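Local coordinates for protein aminotransferase, class IV (Brucella abortus, PDB 4TVI) that probably transfers amino groups between leucine, isoleucine or valine and 2-oxoglutarate, using pyridoxal 5'-phosphate as cofactor, in branched-chain amino acid metabolism, at residues 118-130 and 142-154. Sequence-based numbering, arbitrary orientation.
Sequences TDVYIRPMYWAEE and STDFALCLEAIPM
Glu129 OE2 is gripped by three groups: Trp127 NE1, lying 2.9 Å from Glu129 OE2 almost in the indole plane; a water that it shares with Asp144 OD2; and Arg49 of the second subunit, in a salt bridge. Glu129 OE1 is hydrogen-bonded to Ser55 OG. The shared water links the two carboxylates and probably softens their repulsion, as do Arg49 and Lys40, the salt-bridge partner of Asp144. This cluster lies near the connection of a long antiparallel β-hairpin in the smaller domain of a class IV aminotransferase; strand 143-151 is the middle of a five-stranded sheet, and 120-128 separates it from strand 64-70. Paired N-H...O bonds join Tyr121 with Glu150 and Arg123 with Cys148.

The hairpin illustrates how a sheet divides labour between its faces. On one, Ile122 CG2 touches two leucines alongside it, 3.5 Å from Leu149 CD2 and 3.8 Å from Leu147 CD1, while Tyr126 takes Phe145 CD1 over one ring face, the planes inclined at 55°; helix 100-111 covers this side. The other face looks toward the second subunit at Arg123, whose NH2 passes 3.6 Å from Cys148 SG, bonds Ala53 O of that subunit and makes a cation-pi contact with its Trp59.

Trp127 has CG between its own backbone N and carbonyl carbon (chi1 70°), which folds the indole across the partner strand: Asp144 CB makes a CH-pi contact over the six-membered ring. Beyond the strands, Ser142 OG accepts the N-H of Glu130 and is also hydrogen-bonded to Leu139 O. Asp119 OD2 accepts the N-H of Met154 through its anti lone pair, Met154 N lying 2.8 Å from Asp119 OD2.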
loop_
_atom_site.group_PDB
_atom_site.type_symbol
_atom_site.label_atom_id
_atom_site.label_comp_id
_atom_site.label_asym_id
_atom_site.label_seq_id
_atom_site.Cartn_x
_atom_site.Cartn_y
_atom_site.Cartn_z
ATOM N N THR A 118 -3.938 22.526 24.263
ATOM C CA THR A 118 -4.334 21.231 23.718
ATOM C C THR A 118 -3.235 20.715 22.796
ATOM O O THR A 118 -2.850 21.398 21.848
ATOM C CB THR A 118 -5.668 21.311 22.943
ATOM O OG1 THR A 118 -6.716 21.713 23.835
ATOM C CG2 THR A 118 -6.021 19.957 22.333
ATOM N N ASP A 119 -2.718 19.526 23.093
ATOM C CA ASP A 119 -1.683 18.902 22.265
ATOM C C ASP A 119 -2.311 18.244 21.044
ATOM O O ASP A 119 -3.352 17.581 21.140
ATOM C CB ASP A 119 -0.876 17.863 23.054
ATOM C CG ASP A 119 -0.279 18.425 24.324
ATOM O OD1 ASP A 119 -0.030 19.648 24.384
ATOM O OD2 ASP A 119 -0.041 17.633 25.260
ATOM N N VAL A 120 -1.689 18.440 19.889
ATOM C CA VAL A 120 -2.303 18.019 18.644
ATOM C C VAL A 120 -1.335 17.208 17.779
ATOM O O VAL A 120 -0.140 17.508 17.702
ATOM C CB VAL A 120 -2.825 19.241 17.839
ATOM C CG1 VAL A 120 -3.481 18.796 16.531
ATOM C CG2 VAL A 120 -3.814 20.066 18.676
ATOM N N TYR A 121 -1.875 16.161 17.163
ATOM C CA TYR A 121 -1.210 15.390 16.126
ATOM C C TYR A 121 -1.626 15.874 14.730
ATOM O O TYR A 121 -2.816 15.940 14.401
ATOM C CB TYR A 121 -1.507 13.903 16.328
ATOM C CG TYR A 121 -1.147 13.006 15.169
ATOM C CD1 TYR A 121 0.138 12.960 14.655
ATOM C CD2 TYR A 121 -2.096 12.147 14.633
ATOM C CE1 TYR A 121 0.454 12.120 13.596
ATOM C CE2 TYR A 121 -1.792 11.303 13.593
ATOM C CZ TYR A 121 -0.520 11.288 13.072
ATOM O OH TYR A 121 -0.240 10.431 12.029
ATOM N N ILE A 122 -0.622 16.234 13.935
ATOM C CA ILE A 122 -0.810 16.875 12.635
ATOM C C ILE A 122 -0.461 15.946 11.468
ATOM O O ILE A 122 0.704 15.584 11.297
ATOM C CB ILE A 122 0.061 18.147 12.529
ATOM C CG1 ILE A 122 -0.200 19.084 13.712
ATOM C CG2 ILE A 122 -0.167 18.854 11.201
ATOM C CD1 ILE A 122 0.875 20.138 13.880
ATOM N N ARG A 123 -1.453 15.557 10.669
ATOM C CA ARG A 123 -1.201 14.650 9.549
ATOM C C ARG A 123 -1.634 15.233 8.204
ATOM O O ARG A 123 -2.819 15.223 7.868
ATOM C CB ARG A 123 -1.899 13.298 9.762
ATOM C CG ARG A 123 -1.635 12.291 8.618
ATOM C CD ARG A 123 -2.249 10.915 8.881
ATOM N NE ARG A 123 -3.703 10.976 9.017
ATOM C CZ ARG A 123 -4.346 10.859 10.174
ATOM N NH1 ARG A 123 -3.659 10.667 11.291
ATOM N NH2 ARG A 123 -5.673 10.932 10.216
ATOM N N PRO A 124 -0.671 15.754 7.428
ATOM C CA PRO A 124 -0.910 16.145 6.035
ATOM C C PRO A 124 -1.046 14.916 5.139
ATOM O O PRO A 124 -0.348 13.929 5.373
ATOM C CB PRO A 124 0.345 16.944 5.664
ATOM C CG PRO A 124 1.069 17.188 6.952
ATOM C CD PRO A 124 0.702 16.064 7.853
ATOM N N MET A 125 -1.917 14.972 4.136
ATOM C CA MET A 125 -2.123 13.828 3.248
ATOM C C MET A 125 -2.336 14.251 1.793
ATOM O O MET A 125 -3.089 15.181 1.509
ATOM C CB MET A 125 -3.316 13.000 3.725
ATOM C CG MET A 125 -3.085 12.264 5.037
ATOM S SD MET A 125 -4.562 11.425 5.645
ATOM C CE MET A 125 -5.636 12.825 5.964
ATOM N N TYR A 126 -1.655 13.562 0.883
ATOM C CA TYR A 126 -1.826 13.741 -0.556
ATOM C C TYR A 126 -2.228 12.411 -1.181
ATOM O O TYR A 126 -1.770 11.362 -0.732
ATOM C CB TYR A 126 -0.540 14.208 -1.230
ATOM C CG TYR A 126 -0.163 15.662 -1.089
ATOM C CD1 TYR A 126 -0.977 16.672 -1.587
ATOM C CD2 TYR A 126 1.051 16.018 -0.523
ATOM C CE1 TYR A 126 -0.605 18.006 -1.483
ATOM C CE2 TYR A 126 1.429 17.336 -0.418
ATOM C CZ TYR A 126 0.600 18.330 -0.897
ATOM O OH TYR A 126 0.993 19.648 -0.787
ATOM N N TRP A 127 -3.052 12.456 -2.225
ATOM C CA TRP A 127 -3.462 11.248 -2.935
ATOM C C TRP A 127 -4.018 11.587 -4.319
ATOM O O TRP A 127 -4.392 12.729 -4.586
ATOM C CB TRP A 127 -4.504 10.479 -2.126
ATOM C CG TRP A 127 -5.837 11.177 -2.069
ATOM C CD1 TRP A 127 -6.904 10.981 -2.901
ATOM C CD2 TRP A 127 -6.234 12.192 -1.137
ATOM N NE1 TRP A 127 -7.944 11.807 -2.538
ATOM C CE2 TRP A 127 -7.557 12.562 -1.460
ATOM C CE3 TRP A 127 -5.600 12.824 -0.061
ATOM C CZ2 TRP A 127 -8.260 13.529 -0.741
ATOM C CZ3 TRP A 127 -6.303 13.789 0.653
ATOM C CH2 TRP A 127 -7.618 14.132 0.307
ATOM N N ALA A 128 -4.090 10.593 -5.195
ATOM C CA ALA A 128 -4.653 10.807 -6.525
ATOM C C ALA A 128 -6.127 10.436 -6.555
ATOM O O ALA A 128 -6.513 9.376 -6.062
ATOM C CB ALA A 128 -3.890 10.008 -7.566
ATOM N N GLU A 129 -6.949 11.312 -7.129
ATOM C CA GLU A 129 -8.367 11.013 -7.298
ATOM C C GLU A 129 -8.624 10.147 -8.535
ATOM O O GLU A 129 -9.567 9.358 -8.554
ATOM C CB GLU A 129 -9.195 12.296 -7.398
ATOM C CG GLU A 129 -9.514 12.942 -6.068
ATOM C CD GLU A 129 -10.468 12.108 -5.234
ATOM O OE1 GLU A 129 -11.258 11.335 -5.823
ATOM O OE2 GLU A 129 -10.425 12.220 -3.990
ATOM N N GLU A 130 -7.795 10.308 -9.566
ATOM C CA GLU A 130 -7.989 9.603 -10.833
ATOM C C GLU A 130 -6.738 8.853 -11.267
ATOM O O GLU A 130 -5.625 9.195 -10.864
ATOM C CB GLU A 130 -8.380 10.578 -11.945
ATOM C CG GLU A 130 -9.469 11.568 -11.596
ATOM C CD GLU A 130 -9.689 12.571 -12.710
ATOM O OE1 GLU A 130 -9.902 12.140 -13.866
ATOM O OE2 GLU A 130 -9.629 13.786 -12.437
ATOM N N SER A 142 -4.623 15.050 -10.797
ATOM C CA SER A 142 -5.809 14.779 -9.993
ATOM C C SER A 142 -5.471 14.696 -8.509
ATOM O O SER A 142 -6.303 14.286 -7.700
ATOM C CB SER A 142 -6.483 13.482 -10.445
ATOM O OG SER A 142 -5.724 12.349 -10.056
ATOM N N THR A 143 -4.259 15.113 -8.150
ATOM C CA THR A 143 -3.820 15.108 -6.755
ATOM C C THR A 143 -4.687 16.019 -5.891
ATOM O O THR A 143 -5.007 17.145 -6.288
ATOM C CB THR A 143 -2.345 15.549 -6.627
ATOM O OG1 THR A 143 -1.510 14.626 -7.339
ATOM C CG2 THR A 143 -1.909 15.579 -5.166
ATOM N N ASP A 144 -5.106 15.509 -4.734
ATOM C CA ASP A 144 -5.856 16.314 -3.778
ATOM C C ASP A 144 -5.181 16.272 -2.408
ATOM O O ASP A 144 -4.289 15.461 -2.170
ATOM C CB ASP A 144 -7.308 15.839 -3.683
ATOM C CG ASP A 144 -8.260 16.953 -3.264
ATOM O OD1 ASP A 144 -7.782 18.044 -2.869
ATOM O OD2 ASP A 144 -9.487 16.747 -3.350
ATOM N N PHE A 145 -5.628 17.139 -1.507
ATOM C CA PHE A 145 -4.975 17.315 -0.215
ATOM C C PHE A 145 -5.967 17.320 0.938
ATOM O O PHE A 145 -7.115 17.746 0.787
ATOM C CB PHE A 145 -4.172 18.621 -0.226
ATOM C CG PHE A 145 -3.579 18.998 1.105
ATOM C CD1 PHE A 145 -2.376 18.453 1.522
ATOM C CD2 PHE A 145 -4.205 19.930 1.919
ATOM C CE1 PHE A 145 -1.819 18.810 2.734
ATOM C CE2 PHE A 145 -3.649 20.294 3.139
ATOM C CZ PHE A 145 -2.458 19.734 3.546
ATOM N N ALA A 146 -5.521 16.841 2.092
ATOM C CA ALA A 146 -6.279 17.005 3.324
ATOM C C ALA A 146 -5.316 17.082 4.500
ATOM O O ALA A 146 -4.287 16.404 4.518
ATOM C CB ALA A 146 -7.280 15.876 3.513
ATOM N N LEU A 147 -5.643 17.932 5.466
ATOM C CA LEU A 147 -4.822 18.100 6.658
ATOM C C LEU A 147 -5.644 17.769 7.898
ATOM O O LEU A 147 -6.559 18.508 8.263
ATOM C CB LEU A 147 -4.282 19.527 6.739
ATOM C CG LEU A 147 -3.391 19.870 7.934
ATOM C CD1 LEU A 147 -2.170 18.950 7.980
ATOM C CD2 LEU A 147 -2.974 21.325 7.861
ATOM N N CYS A 148 -5.314 16.659 8.544
ATOM C CA CYS A 148 -6.100 16.185 9.678
ATOM C C CYS A 148 -5.398 16.458 11.004
ATOM O O CYS A 148 -4.273 15.999 11.235
ATOM C CB CYS A 148 -6.384 14.685 9.525
ATOM S SG CYS A 148 -7.459 13.993 10.803
ATOM N N LEU A 149 -6.072 17.211 11.867
ATOM C CA LEU A 149 -5.557 17.526 13.192
ATOM C C LEU A 149 -6.367 16.818 14.263
ATOM O O LEU A 149 -7.592 16.972 14.330
ATOM C CB LEU A 149 -5.577 19.035 13.452
ATOM C CG LEU A 149 -4.946 19.946 12.399
ATOM C CD1 LEU A 149 -4.895 21.377 12.908
ATOM C CD2 LEU A 149 -3.571 19.458 11.987
ATOM N N GLU A 150 -5.685 16.030 15.086
ATOM C CA GLU A 150 -6.337 15.304 16.169
ATOM C C GLU A 150 -5.765 15.686 17.529
ATOM O O GLU A 150 -4.548 15.665 17.730
ATOM C CB GLU A 150 -6.209 13.795 15.961
ATOM C CG GLU A 150 -6.993 12.970 16.974
ATOM C CD GLU A 150 -6.980 11.484 16.649
ATOM O OE1 GLU A 150 -6.269 11.091 15.698
ATOM O OE2 GLU A 150 -7.676 10.714 17.342
ATOM N N ALA A 151 -6.649 16.032 18.458
ATOM C CA ALA A 151 -6.250 16.317 19.827
ATOM C C ALA A 151 -5.783 15.043 20.527
ATOM O O ALA A 151 -6.578 14.152 20.823
ATOM C CB ALA A 151 -7.398 16.952 20.594
ATOM N N ILE A 152 -4.477 14.943 20.743
ATOM C CA ILE A 152 -3.900 13.831 21.491
ATOM C C ILE A 152 -2.942 14.349 22.554
ATOM O O ILE A 152 -1.927 14.957 22.223
ATOM C CB ILE A 152 -3.156 12.859 20.570
ATOM C CG1 ILE A 152 -4.091 12.367 19.458
ATOM C CG2 ILE A 152 -2.586 11.695 21.380
ATOM C CD1 ILE A 152 -3.479 11.325 18.550
ATOM N N PRO A 153 -3.268 14.125 23.837
ATOM C CA PRO A 153 -2.411 14.610 24.923
ATOM C C PRO A 153 -0.997 14.030 24.849
ATOM O O PRO A 153 -0.832 12.833 24.610
ATOM C CB PRO A 153 -3.134 14.126 26.182
ATOM C CG PRO A 153 -4.561 13.980 25.760
ATOM C CD PRO A 153 -4.493 13.486 24.345
ATOM N N MET A 154 0.006 14.876 25.054
ATOM C CA MET A 154 1.392 14.432 25.059
ATOM C C MET A 154 1.757 13.910 26.439
ATOM O O MET A 154 1.942 14.681 27.380
ATOM C CB MET A 154 2.325 15.574 24.657
ATOM C CG MET A 154 3.775 15.169 24.459
ATOM S SD MET A 154 3.992 14.218 22.945
ATOM C CE MET A 154 5.675 14.646 22.514
HETATM O O HOH W 1 -10.987 14.614 -3.073
#